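Local structure of ferric uptake regulation protein (Helicobacter pylori, 2XIG) at residues K27-V32 against Y65-F70; S44-T49 against T59-V64; A92-H97 against I108-D113; D98-L103 against M136-W141. The protein acts as an iron-responsive global repressor of transcription, probably using ferrous iron as cofactor to bind the operators of the genes it controls. The protein carries 2 engineered substitutions. All blocks are in the same frame, centred on the assembly; numbering follows the deposited sequence.

Contact 1: K27-V32 against Y65-F70; sequences KQREEV and YRILNF
I67 points from helix 61-73 at helix 27-38, and its two branches are received by different side chains. The CD1 tip meets the flank of the Q28 chain, 3.6 Å from Q28 CG, and also lies against the amide group beyond it. CG2 turns instead to V32, at 3.8 Å from V32 CG2. The split follows from the torsions of I67: CG1 lies anti to the carbonyl carbon (chi1 -73°) while CG2 is anti to the backbone N. V32 serves two partners, because its CG1 methyl also reaches L68 CD2 at 3.9 Å, the two side chains meeting almost at a right angle. The two helices belong to the probable DNA-binding, winged-helix region of Fur, and the axes of the two short segments cross at -65° with a closest approach of 10.1 Å. The aliphatic part of R29 passes obliquely across I67, with R29 CG 4.1 Å from I67 CG2, and then bends at chi3. Its guanidinium carbon CZ stands over the F70 ring, 5.8 Å from the centroid, at most a weak cation-pi attraction; NH1 bonds instead to the carbonyl oxygen of K24. Q28 OE1, carried toward helix 61-73 by an extended chain (chi1 176°), probably hydrogen-bonds with S63 OG.

Contact 2: S44-T49 against T59-V64; sequences SPEEIT and TSISSV
Van der Waals packing of T49 on I61 and V64 makes up most of this interface, with no hydrogen bond across it. T49 OG1 rests against two aliphatic neighbours, 3.4 Å from I61 CG1 and 3.6 Å from V64 CG2. I61 stretches its CD1 end farther, to 3.8 Å from E46 CG, while V64 CG1 rests on I48 CG2 at 4.0 Å.

Within 44-49 the hydrogen bonding is local. T49 OG1, anti to the carbonyl carbon (chi1 -59°), turns back to its own helix and donates to P45 O at 2.8 Å, from above the carbonyl plane; T49 N reaches the same oxygen from the opposite face. At the start of that helix S44 and E47 form a capping box: E47 N donates to S44 OG (3.2 Å), and S44 N to the anti lone pair of E47 OE1 (3.0 Å).

Helices 45-52 and 61-73 pack together within the probable DNA-binding region. Helix 27-38 covers the contact through Q28 on T59 and V64 and L36 on I48, while Y89 of strand 86-91 packs on P45.

Contact 3: A92-H97 against I108-D113; sequences AAKEHH and IIEFAD. With ZN (zinc ion), chain L; ZN (zinc ion), chain N.
H97 and E110 stack across this contact, beside a zinc site of the kind that joins the DNA-binding and dimerization regions of Fur. The carboxylate of E110 lies over one face of the H97 imidazole, its plane only 15° from the ring, with E110 CD offset toward the rim and 3.8 Å from H97 NE2. CG of H97 sits between the backbone N and the carbonyl carbon (chi1 60°), turning the ring to E110. Its NE2 binds the zinc ion at 2.1 Å, and H42, E90 and H99 complete the site. E110 is not among the ligands here, although a zinc-binding role has been inferred by similarity. Its OE2 forms a salt bridge with K94 NZ, though the separation of 2.5 Å is doubtful; K94 NZ also bonds E90, and so stands between the two carboxylates.

The backbones come close at H97 CA and F111 O (3.4 Å), and the A112 CB methyl touches H96 O at 3.7 Å. H96 itself serves a different zinc ion, shared with D98, E117 and H134. Rotation of the H97 ring is set jointly by zinc and by ND1, which donates in the ring plane to E95 O, 3.0 Å away, with 164° at the hydrogen.

Contact 4: D98-L103 against M136-W141; sequences DHIICL and MKMFVW. With ZN (zinc ion), chain N; ZN (zinc ion), chain L; ZN (zinc ion), chain M.
I100 and V140 interlock on one face of the strand pair, the I100 CG2 methyl set against the fork of V140, 3.6 Å from its CG2 and nearly as near its CG1. The other branch of I100 is met by the methyl end of M138, whose chain curls at chi2 and chi3 to bring CE 3.9 Å from I100 CG1. On the reverse face the CD1 tip of I101 lies beside K137, while I101 CB packs obliquely against the F139 ring. L103 crosses F139 at about a right angle and packs on F139 CB, with L103 CG 3.9 Å away. Between these two faces the backbones run parallel, strand 98-102 being the middle of this chain's three strands in the sheet of the probable dimerization region. I101 bonds twice to the one neighbouring strand, its N donating to M138 O (2.8 Å) and its O accepting from V140 N. The sheet continues antiparallel into a strand of the third subunit.

Three zinc ions flank strand 98-102. D98 binds one unevenly, OD2 at 2.1 Å and OD1 at 2.5 Å, and water links D98 OD1 to M136 N. H99 NE2 holds another at 2.1 Å; a second water, in the plane of the imidazole, joins H99 ND1 to M136 O. At the far end C102 SG meets the third zinc at 2.4 Å, completed by C105, C142 and C145.

From the N terminus, helix 27-38 is the first part used, and contact 1 closes the loop that returns to it on helix 61-73. Contact 2 is nested inside that loop, joining helix 45-52 to the start of the same helix 61-73, and both lie on the same side of the chain's centre. These two tie the helices of the probable DNA-binding part; contacts 3 and 4 tie the sheet of the probable dimerization part. The centres of contacts 1 and 3 are about 22 Å apart. Contacts 3 and 4 cross: 92-97, 98-103, 108-113 and 136-141 alternate along the chain. Strands 108-111 and 130-141 flank strand 98-102, and two zinc ions touch both contacts.

Contact 1: K27-V32 against Y65-F70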
loop_
_atom_site.group_PDB
_atom_site.type_symbol
_atom_site.label_atom_id
_atom_site.label_comp_id
_atom_site.label_asym_id
_atom_site.label_seq_id
_atom_site.Cartn_x
_atom_site.Cartn_y
_atom_site.Cartn_z
ATOM N N LYS C 27 -17.774 16.188 31.082
ATOM C CA LYS C 27 -18.120 17.158 30.057
ATOM C C LYS C 27 -17.360 16.865 28.757
ATOM O O LYS C 27 -17.889 17.052 27.667
ATOM C CB LYS C 27 -17.856 18.584 30.548
ATOM C CG LYS C 27 -18.905 19.103 31.540
ATOM N N GLN C 28 -16.124 16.384 28.869
ATOM C CA GLN C 28 -15.341 16.074 27.666
ATOM C C GLN C 28 -16.005 15.016 26.789
ATOM O O GLN C 28 -16.044 15.140 25.563
ATOM C CB GLN C 28 -13.917 15.631 28.023
ATOM C CG GLN C 28 -13.109 15.200 26.813
ATOM C CD GLN C 28 -11.674 14.853 27.161
ATOM O OE1 GLN C 28 -10.970 14.210 26.380
ATOM N NE2 GLN C 28 -11.235 15.280 28.336
ATOM N N ARG C 29 -16.519 13.966 27.413
ATOM C CA ARG C 29 -17.196 12.921 26.658
ATOM C C ARG C 29 -18.445 13.473 25.955
ATOM O O ARG C 29 -18.729 13.122 24.811
ATOM C CB ARG C 29 -17.557 11.751 27.574
ATOM C CG ARG C 29 -18.298 10.632 26.876
ATOM C CD ARG C 29 -18.746 9.558 27.855
ATOM N NE ARG C 29 -17.642 8.903 28.551
ATOM C CZ ARG C 29 -17.393 9.018 29.854
ATOM N NH1 ARG C 29 -18.164 9.776 30.627
ATOM N NH2 ARG C 29 -16.369 8.371 30.391
ATOM N N GLU C 30 -19.181 14.339 26.647
ATOM C CA GLU C 30 -20.328 15.015 26.055
ATOM C C GLU C 30 -19.869 15.944 24.925
ATOM O O GLU C 30 -20.555 16.095 23.922
ATOM C CB GLU C 30 -21.112 15.810 27.119
ATOM C CG GLU C 30 -21.679 14.953 28.251
ATOM C CD GLU C 30 -22.460 15.758 29.289
ATOM O OE1 GLU C 30 -23.228 15.136 30.055
ATOM O OE2 GLU C 30 -22.310 17.001 29.343
ATOM N N GLU C 31 -18.704 16.559 25.089
ATOM C CA GLU C 31 -18.186 17.453 24.059
ATOM C C GLU C 31 -17.839 16.700 22.765
ATOM O O GLU C 31 -18.081 17.204 21.670
ATOM C CB GLU C 31 -16.975 18.238 24.571
ATOM C CG GLU C 31 -16.639 19.462 23.721
ATOM C CD GLU C 31 -17.833 20.388 23.537
ATOM O OE1 GLU C 31 -18.658 20.487 24.471
ATOM O OE2 GLU C 31 -17.949 21.018 22.463
ATOM N N VAL C 32 -17.280 15.497 22.887
ATOM C CA VAL C 32 -17.000 14.670 21.709
ATOM C C VAL C 32 -18.290 14.353 20.938
ATOM O O VAL C 32 -18.349 14.429 19.704
ATOM C CB VAL C 32 -16.311 13.345 22.092
ATOM C CG1 VAL C 32 -16.275 12.397 20.895
ATOM C CG2 VAL C 32 -14.886 13.605 22.595
ATOM N N TYR C 65 -9.329 9.071 22.149
ATOM C CA TYR C 65 -9.437 7.704 21.648
ATOM C C TYR C 65 -10.260 6.836 22.584
ATOM O O TYR C 65 -11.150 6.114 22.137
ATOM C CB TYR C 65 -8.057 7.060 21.428
ATOM C CG TYR C 65 -7.540 7.233 20.018
ATOM C CD1 TYR C 65 -7.709 6.237 19.067
ATOM C CD2 TYR C 65 -6.911 8.410 19.631
ATOM C CE1 TYR C 65 -7.246 6.404 17.765
ATOM C CE2 TYR C 65 -6.455 8.586 18.344
ATOM C CZ TYR C 65 -6.619 7.584 17.418
ATOM O OH TYR C 65 -6.151 7.768 16.142
ATOM N N ARG C 66 -9.949 6.900 23.876
ATOM C CA ARG C 66 -10.684 6.128 24.871
ATOM C C ARG C 66 -12.188 6.435 24.816
ATOM O O ARG C 66 -13.018 5.527 24.814
ATOM C CB ARG C 66 -10.139 6.411 26.270
ATOM C CG ARG C 66 -10.858 5.669 27.375
ATOM C CD ARG C 66 -10.238 5.972 28.743
ATOM N NE ARG C 66 -8.784 5.916 28.654
ATOM C CZ ARG C 66 -7.971 6.944 28.874
ATOM N NH1 ARG C 66 -8.455 8.120 29.246
ATOM N NH2 ARG C 66 -6.665 6.783 28.743
ATOM N N ILE C 67 -12.522 7.721 24.775
ATOM C CA ILE C 67 -13.905 8.161 24.615
ATOM C C ILE C 67 -14.541 7.626 23.328
ATOM O O ILE C 67 -15.677 7.131 23.350
ATOM C CB ILE C 67 -13.997 9.704 24.644
ATOM C CG1 ILE C 67 -13.779 10.225 26.067
ATOM C CG2 ILE C 67 -15.338 10.177 24.074
ATOM C CD1 ILE C 67 -13.656 11.727 26.150
ATOM N N LEU C 68 -13.815 7.737 22.213
ATOM C CA LEU C 68 -14.310 7.278 20.923
ATOM C C LEU C 68 -14.594 5.780 20.945
ATOM O O LEU C 68 -15.603 5.322 20.408
ATOM C CB LEU C 68 -13.314 7.614 19.800
ATOM C CG LEU C 68 -13.248 9.096 19.415
ATOM C CD1 LEU C 68 -12.122 9.376 18.421
ATOM C CD2 LEU C 68 -14.576 9.575 18.849
ATOM N N ASN C 69 -13.705 5.017 21.568
ATOM C CA ASN C 69 -13.901 3.571 21.657
ATOM C C ASN C 69 -15.173 3.198 22.419
ATOM O O ASN C 69 -15.906 2.304 22.012
ATOM C CB ASN C 69 -12.681 2.890 22.277
ATOM C CG ASN C 69 -11.475 2.890 21.342
ATOM O OD1 ASN C 69 -11.623 2.809 20.123
ATOM N ND2 ASN C 69 -10.278 2.981 21.913
ATOM N N PHE C 70 -15.424 3.884 23.526
ATOM C CA PHE C 70 -16.656 3.658 24.287
ATOM C C PHE C 70 -17.904 4.032 23.488
ATOM O O PHE C 70 -18.848 3.242 23.361
ATOM C CB PHE C 70 -16.656 4.460 25.587
ATOM C CG PHE C 70 -17.954 4.358 26.351
ATOM C CD1 PHE C 70 -18.954 5.303 26.178
ATOM C CD2 PHE C 70 -18.185 3.294 27.208
ATOM C CE1 PHE C 70 -20.155 5.200 26.866
ATOM C CE2 PHE C 70 -19.387 3.187 27.901
ATOM C CZ PHE C 70 -20.369 4.140 27.728
#

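Contact 2: S44-T49 against T59-V64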
loop_
_atom_site.group_PDB
_atom_site.type_symbol
_atom_site.label_atom_id
_atom_site.label_comp_id
_atom_site.label_asym_id
_atom_site.label_seq_id
_atom_site.Cartn_x
_atom_site.Cartn_y
_atom_site.Cartn_z
ATOM N N SER C 44 -11.651 12.804 11.945
ATOM C CA SER C 44 -10.614 11.967 12.524
ATOM C C SER C 44 -10.468 12.285 14.006
ATOM O O SER C 44 -10.842 13.365 14.454
ATOM C CB SER C 44 -9.275 12.213 11.812
ATOM O OG SER C 44 -8.829 13.528 12.076
ATOM N N PRO C 45 -9.916 11.343 14.781
ATOM C CA PRO C 45 -9.630 11.632 16.187
ATOM C C PRO C 45 -8.787 12.901 16.367
ATOM O O PRO C 45 -9.033 13.656 17.305
ATOM C CB PRO C 45 -8.856 10.394 16.640
ATOM C CG PRO C 45 -9.351 9.307 15.747
ATOM C CD PRO C 45 -9.552 9.964 14.411
ATOM N N GLU C 46 -7.815 13.130 15.484
ATOM C CA GLU C 46 -7.006 14.344 15.551
ATOM C C GLU C 46 -7.863 15.603 15.436
ATOM O O GLU C 46 -7.705 16.537 16.210
ATOM C CB GLU C 46 -5.924 14.337 14.458
ATOM C CG GLU C 46 -4.814 13.315 14.687
ATOM C CD GLU C 46 -3.965 13.056 13.441
ATOM O OE1 GLU C 46 -4.476 12.425 12.491
ATOM O OE2 GLU C 46 -2.783 13.466 13.415
ATOM N N GLU C 47 -8.770 15.627 14.464
ATOM C CA GLU C 47 -9.626 16.794 14.262
ATOM C C GLU C 47 -10.567 17.026 15.438
ATOM O O GLU C 47 -10.826 18.160 15.839
ATOM C CB GLU C 47 -10.459 16.623 12.997
ATOM C CG GLU C 47 -9.665 16.556 11.727
ATOM C CD GLU C 47 -10.567 16.411 10.527
ATOM O OE1 GLU C 47 -11.250 15.368 10.412
ATOM O OE2 GLU C 47 -10.589 17.346 9.700
ATOM N N ILE C 48 -11.105 15.940 15.977
ATOM C CA ILE C 48 -11.957 16.037 17.151
ATOM C C ILE C 48 -11.171 16.621 18.321
ATOM O O ILE C 48 -11.683 17.450 19.077
ATOM C CB ILE C 48 -12.557 14.658 17.513
ATOM C CG1 ILE C 48 -13.535 14.216 16.424
ATOM C CG2 ILE C 48 -13.248 14.695 18.870
ATOM C CD1 ILE C 48 -13.828 12.715 16.426
ATOM N N THR C 49 -9.914 16.203 18.451
ATOM C CA THR C 49 -9.061 16.694 19.526
ATOM C C THR C 49 -8.814 18.187 19.338
ATOM O O THR C 49 -8.898 18.955 20.296
ATOM C CB THR C 49 -7.721 15.930 19.573
ATOM O OG1 THR C 49 -7.980 14.533 19.762
ATOM C CG2 THR C 49 -6.828 16.437 20.709
ATOM N N THR C 59 -5.998 18.931 26.808
ATOM C CA THR C 59 -6.612 17.638 26.528
ATOM C C THR C 59 -5.669 16.751 25.705
ATOM O O THR C 59 -5.069 17.198 24.724
ATOM C CB THR C 59 -7.934 17.803 25.755
ATOM O OG1 THR C 59 -8.838 18.624 26.505
ATOM C CG2 THR C 59 -8.582 16.449 25.500
ATOM N N SER C 60 -5.563 15.487 26.100
ATOM C CA SER C 60 -4.678 14.535 25.435
ATOM C C SER C 60 -5.446 13.696 24.423
ATOM O O SER C 60 -6.629 13.361 24.633
ATOM C CB SER C 60 -4.022 13.635 26.484
ATOM O OG SER C 60 -3.620 12.400 25.920
ATOM N N ILE C 61 -4.793 13.356 23.318
ATOM C CA ILE C 61 -5.469 12.599 22.267
ATOM C C ILE C 61 -5.770 11.176 22.734
ATOM O O ILE C 61 -6.745 10.564 22.280
ATOM C CB ILE C 61 -4.690 12.618 20.916
ATOM C CG1 ILE C 61 -5.564 12.078 19.778
ATOM C CG2 ILE C 61 -3.370 11.848 21.014
ATOM C CD1 ILE C 61 -5.054 12.446 18.381
ATOM N N SER C 62 -4.965 10.657 23.662
ATOM C CA SER C 62 -5.274 9.348 24.257
ATOM C C SER C 62 -6.637 9.342 24.943
ATOM O O SER C 62 -7.349 8.335 24.917
ATOM C CB SER C 62 -4.195 8.913 25.253
ATOM O OG SER C 62 -4.061 9.852 26.300
ATOM N N SER C 63 -7.008 10.462 25.554
ATOM C CA SER C 63 -8.305 10.520 26.230
ATOM C C SER C 63 -9.437 10.510 25.205
ATOM O O SER C 63 -10.486 9.894 25.427
ATOM C CB SER C 63 -8.399 11.713 27.196
ATOM O OG SER C 63 -8.539 12.946 26.512
ATOM N N VAL C 64 -9.209 11.160 24.065
ATOM C CA VAL C 64 -10.206 11.182 22.997
ATOM C C VAL C 64 -10.417 9.801 22.378
ATOM O O VAL C 64 -11.558 9.395 22.142
ATOM C CB VAL C 64 -9.888 12.244 21.929
ATOM C CG1 VAL C 64 -10.833 12.095 20.740
ATOM C CG2 VAL C 64 -10.006 13.640 22.545
#

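Contact 3: A92-H97 against I108-D113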
loop_
_atom_site.group_PDB
_atom_site.type_symbol
_atom_site.label_atom_id
_atom_site.label_comp_id
_atom_site.label_asym_id
_atom_site.label_seq_id
_atom_site.Cartn_x
_atom_site.Cartn_y
_atom_site.Cartn_z
ATOM N N ALA C 92 -24.086 8.588 15.188
ATOM C CA ALA C 92 -24.826 7.411 14.742
ATOM C C ALA C 92 -26.264 7.754 14.355
ATOM O O ALA C 92 -26.881 7.047 13.564
ATOM C CB ALA C 92 -24.816 6.334 15.823
ATOM N N ALA C 93 -26.785 8.842 14.912
ATOM C CA ALA C 93 -28.185 9.222 14.694
ATOM C C ALA C 93 -28.416 9.902 13.336
ATOM O O ALA C 93 -28.824 11.064 13.274
ATOM C CB ALA C 93 -28.662 10.114 15.829
ATOM N N LYS C 94 -28.142 9.159 12.263
ATOM C CA LYS C 94 -28.289 9.614 10.877
ATOM C C LYS C 94 -28.899 8.479 10.059
ATOM O O LYS C 94 -28.684 7.308 10.367
ATOM C CB LYS C 94 -26.918 9.997 10.263
ATOM C CG LYS C 94 -26.358 11.358 10.690
ATOM C CD LYS C 94 -24.858 11.543 10.299
ATOM C CE LYS C 94 -24.633 11.619 8.793
ATOM N NZ LYS C 94 -23.167 11.925 8.486
ATOM N N GLU C 95 -29.661 8.832 9.022
ATOM C CA GLU C 95 -30.240 7.865 8.089
ATOM C C GLU C 95 -29.145 6.942 7.529
ATOM O O GLU C 95 -27.992 7.359 7.370
ATOM C CB GLU C 95 -30.934 8.622 6.941
ATOM C CG GLU C 95 -31.266 7.800 5.687
ATOM C CD GLU C 95 -32.762 7.569 5.485
ATOM O OE1 GLU C 95 -33.153 6.441 5.114
ATOM O OE2 GLU C 95 -33.549 8.517 5.685
ATOM N N HIS C 96 -29.496 5.691 7.241
ATOM C CA HIS C 96 -28.515 4.769 6.670
ATOM C C HIS C 96 -27.913 5.317 5.396
ATOM O O HIS C 96 -28.619 5.798 4.522
ATOM C CB HIS C 96 -29.115 3.411 6.325
ATOM C CG HIS C 96 -28.192 2.571 5.504
ATOM N ND1 HIS C 96 -27.112 1.913 6.051
ATOM C CD2 HIS C 96 -28.140 2.337 4.170
ATOM C CE1 HIS C 96 -26.449 1.288 5.096
ATOM N NE2 HIS C 96 -27.049 1.533 3.945
ATOM N N HIS C 97 -26.596 5.216 5.271
ATOM C CA HIS C 97 -25.958 5.600 4.029
ATOM C C HIS C 97 -24.648 4.851 3.873
ATOM O O HIS C 97 -24.068 4.341 4.837
ATOM C CB HIS C 97 -25.662 7.096 4.019
ATOM C CG HIS C 97 -24.763 7.519 5.134
ATOM N ND1 HIS C 97 -25.237 7.847 6.386
ATOM C CD2 HIS C 97 -23.416 7.629 5.201
ATOM C CE1 HIS C 97 -24.222 8.154 7.173
ATOM N NE2 HIS C 97 -23.108 8.023 6.477
ATOM N N ILE C 108 -15.012 12.435 1.697
ATOM C CA ILE C 108 -16.027 11.394 1.827
ATOM C C ILE C 108 -17.374 11.938 1.391
ATOM O O ILE C 108 -17.783 13.021 1.810
ATOM C CB ILE C 108 -16.122 10.853 3.273
ATOM C CG1 ILE C 108 -14.824 10.144 3.665
ATOM C CG2 ILE C 108 -17.323 9.905 3.422
ATOM C CD1 ILE C 108 -14.602 10.069 5.162
ATOM N N ILE C 109 -18.043 11.193 0.521
ATOM C CA ILE C 109 -19.361 11.568 0.039
ATOM C C ILE C 109 -20.348 10.488 0.477
ATOM O O ILE C 109 -20.106 9.303 0.267
ATOM C CB ILE C 109 -19.377 11.708 -1.497
ATOM C CG1 ILE C 109 -18.511 12.892 -1.935
ATOM C CG2 ILE C 109 -20.798 11.869 -2.020
ATOM C CD1 ILE C 109 -18.293 12.962 -3.432
ATOM N N GLU C 110 -21.445 10.896 1.110
ATOM C CA GLU C 110 -22.457 9.945 1.564
ATOM C C GLU C 110 -23.473 9.691 0.458
ATOM O O GLU C 110 -23.784 10.589 -0.313
ATOM C CB GLU C 110 -23.196 10.503 2.782
ATOM C CG GLU C 110 -22.309 10.889 3.956
ATOM C CD GLU C 110 -23.103 11.546 5.085
ATOM O OE1 GLU C 110 -24.332 11.701 4.937
ATOM O OE2 GLU C 110 -22.504 11.906 6.115
ATOM N N PHE C 111 -24.003 8.475 0.381
ATOM C CA PHE C 111 -25.087 8.218 -0.559
ATOM C C PHE C 111 -26.028 7.153 -0.039
ATOM O O PHE C 111 -25.630 6.269 0.709
ATOM C CB PHE C 111 -24.561 7.840 -1.958
ATOM C CG PHE C 111 -23.954 6.460 -2.044
ATOM C CD1 PHE C 111 -22.602 6.268 -1.802
ATOM C CD2 PHE C 111 -24.732 5.360 -2.375
ATOM C CE1 PHE C 111 -22.033 5.010 -1.884
ATOM C CE2 PHE C 111 -24.174 4.098 -2.462
ATOM C CZ PHE C 111 -22.814 3.924 -2.215
ATOM N N ALA C 112 -27.283 7.253 -0.453
ATOM C CA ALA C 112 -28.281 6.249 -0.140
ATOM C C ALA C 112 -29.057 6.031 -1.419
ATOM O O ALA C 112 -29.799 6.906 -1.850
ATOM C CB ALA C 112 -29.207 6.736 0.967
ATOM N N ASP C 113 -28.861 4.876 -2.039
ATOM C CA ASP C 113 -29.482 4.602 -3.320
ATOM C C ASP C 113 -30.493 3.468 -3.169
ATOM O O ASP C 113 -30.117 2.297 -3.109
ATOM C CB ASP C 113 -28.422 4.242 -4.365
ATOM C CG ASP C 113 -29.001 4.144 -5.755
ATOM O OD1 ASP C 113 -29.349 5.201 -6.320
ATOM O OD2 ASP C 113 -29.123 3.019 -6.278
HETATM ZN ZN ZN L . -21.094 8.371 6.969
HETATM ZN ZN ZN N . -26.423 0.740 2.059
#

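Contact 4: D98-L103 against M136-W141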
loop_
_atom_site.group_PDB
_atom_site.type_symbol
_atom_site.label_atom_id
_atom_site.label_comp_id
_atom_site.label_asym_id
_atom_site.label_seq_id
_atom_site.Cartn_x
_atom_site.Cartn_y
_atom_site.Cartn_z
ATOM N N ASP C 98 -24.197 4.794 2.637
ATOM C CA ASP C 98 -22.928 4.167 2.313
ATOM C C ASP C 98 -21.963 5.259 1.908
ATOM O O ASP C 98 -22.318 6.435 1.965
ATOM C CB ASP C 98 -23.173 3.182 1.204
ATOM C CG ASP C 98 -24.258 2.192 1.573
ATOM O OD1 ASP C 98 -24.015 1.389 2.486
ATOM O OD2 ASP C 98 -25.351 2.236 0.969
ATOM N N HIS C 99 -20.745 4.894 1.507
ATOM C CA HIS C 99 -19.722 5.919 1.364
ATOM C C HIS C 99 -18.920 5.856 0.085
ATOM O O HIS C 99 -18.503 4.788 -0.352
ATOM C CB HIS C 99 -18.747 5.858 2.533
ATOM C CG HIS C 99 -19.387 6.111 3.857
ATOM N ND1 HIS C 99 -19.860 5.091 4.657
ATOM C CD2 HIS C 99 -19.649 7.264 4.518
ATOM C CE1 HIS C 99 -20.366 5.604 5.761
ATOM N NE2 HIS C 99 -20.249 6.918 5.702
ATOM N N ILE C 100 -18.702 7.037 -0.483
ATOM C CA ILE C 100 -17.753 7.235 -1.565
ATOM C C ILE C 100 -16.540 7.951 -0.961
ATOM O O ILE C 100 -16.693 8.889 -0.194
ATOM C CB ILE C 100 -18.397 8.100 -2.668
ATOM C CG1 ILE C 100 -19.437 7.277 -3.429
ATOM C CG2 ILE C 100 -17.353 8.653 -3.625
ATOM C CD1 ILE C 100 -20.501 8.107 -4.131
ATOM N N ILE C 101 -15.339 7.499 -1.295
ATOM C CA ILE C 101 -14.120 8.083 -0.730
ATOM C C ILE C 101 -13.136 8.371 -1.850
ATOM O O ILE C 101 -12.822 7.487 -2.639
ATOM C CB ILE C 101 -13.437 7.125 0.282
ATOM C CG1 ILE C 101 -14.419 6.677 1.372
ATOM C CG2 ILE C 101 -12.185 7.768 0.888
ATOM C CD1 ILE C 101 -15.036 5.328 1.099
ATOM N N CYS C 102 -12.657 9.611 -1.927
ATOM C CA CYS C 102 -11.711 9.991 -2.960
ATOM C C CYS C 102 -10.303 9.542 -2.580
ATOM O O CYS C 102 -9.805 9.886 -1.514
ATOM C CB CYS C 102 -11.719 11.502 -3.191
ATOM S SG CYS C 102 -10.521 11.973 -4.452
ATOM N N LEU C 103 -9.673 8.776 -3.460
ATOM C CA LEU C 103 -8.333 8.254 -3.204
ATOM C C LEU C 103 -7.258 9.330 -3.203
ATOM O O LEU C 103 -6.150 9.101 -2.716
ATOM C CB LEU C 103 -7.971 7.204 -4.249
ATOM C CG LEU C 103 -8.761 5.909 -4.129
ATOM C CD1 LEU C 103 -8.773 5.189 -5.454
ATOM C CD2 LEU C 103 -8.184 5.032 -3.020
ATOM N N MET C 136 -20.476 -1.086 2.242
ATOM C CA MET C 136 -20.223 -0.763 0.850
ATOM C C MET C 136 -19.448 0.539 0.790
ATOM O O MET C 136 -19.911 1.564 1.281
ATOM C CB MET C 136 -21.545 -0.646 0.081
ATOM C CG MET C 136 -21.428 -0.065 -1.324
ATOM S SD MET C 136 -23.029 -0.095 -2.180
ATOM C CE MET C 136 -22.690 0.870 -3.636
ATOM N N LYS C 137 -18.248 0.479 0.218
ATOM C CA LYS C 137 -17.426 1.671 0.034
ATOM C C LYS C 137 -16.997 1.726 -1.406
ATOM O O LYS C 137 -16.597 0.706 -1.980
ATOM C CB LYS C 137 -16.185 1.644 0.924
ATOM C CG LYS C 137 -16.462 1.566 2.408
ATOM C CD LYS C 137 -15.250 1.006 3.135
ATOM C CE LYS C 137 -15.648 0.393 4.465
ATOM N NZ LYS C 137 -14.838 -0.818 4.745
ATOM N N MET C 138 -17.096 2.906 -2.005
ATOM C CA MET C 138 -16.593 3.085 -3.355
ATOM C C MET C 138 -15.449 4.081 -3.347
ATOM O O MET C 138 -15.559 5.145 -2.763
ATOM C CB MET C 138 -17.692 3.538 -4.299
ATOM C CG MET C 138 -18.507 2.382 -4.859
ATOM S SD MET C 138 -20.234 2.701 -4.587
ATOM C CE MET C 138 -20.474 4.155 -5.582
ATOM N N PHE C 139 -14.347 3.709 -3.987
ATOM C CA PHE C 139 -13.157 4.558 -4.011
ATOM C C PHE C 139 -13.049 5.204 -5.377
ATOM O O PHE C 139 -13.164 4.536 -6.394
ATOM C CB PHE C 139 -11.913 3.725 -3.694
ATOM C CG PHE C 139 -11.923 3.155 -2.303
ATOM C CD1 PHE C 139 -11.503 3.925 -1.231
ATOM C CD2 PHE C 139 -12.395 1.868 -2.060
ATOM C CE1 PHE C 139 -11.523 3.420 0.058
ATOM C CE2 PHE C 139 -12.420 1.360 -0.770
ATOM C CZ PHE C 139 -11.980 2.137 0.288
ATOM N N VAL C 140 -12.836 6.514 -5.392
ATOM C CA VAL C 140 -12.947 7.277 -6.623
ATOM C C VAL C 140 -11.850 8.327 -6.728
ATOM O O VAL C 140 -11.103 8.545 -5.785
ATOM C CB VAL C 140 -14.295 8.031 -6.663
ATOM C CG1 VAL C 140 -15.460 7.051 -6.545
ATOM C CG2 VAL C 140 -14.353 9.057 -5.538
ATOM N N TRP C 141 -11.770 8.961 -7.893
ATOM C CA TRP C 141 -11.193 10.295 -8.012
ATOM C C TRP C 141 -12.369 11.250 -8.110
ATOM O O TRP C 141 -13.180 11.150 -9.037
ATOM C CB TRP C 141 -10.335 10.430 -9.273
ATOM C CG TRP C 141 -9.264 9.414 -9.408
ATOM C CD1 TRP C 141 -8.742 8.638 -8.415
ATOM C CD2 TRP C 141 -8.557 9.066 -10.607
ATOM N NE1 TRP C 141 -7.760 7.820 -8.924
ATOM C CE2 TRP C 141 -7.625 8.064 -10.267
ATOM C CE3 TRP C 141 -8.621 9.504 -11.937
ATOM C CZ2 TRP C 141 -6.760 7.490 -11.207
ATOM C CZ3 TRP C 141 -7.765 8.928 -12.874
ATOM C CH2 TRP C 141 -6.844 7.932 -12.500
HETATM ZN ZN ZN N . -26.423 0.740 2.059
HETATM ZN ZN ZN L . -21.094 8.371 6.969
HETATM ZN ZN ZN M . -10.669 14.341 -4.333
HETATM O O HOH W 1 -21.882 0.615 4.066
HETATM O O HOH W 2 -19.476 2.528 4.003
#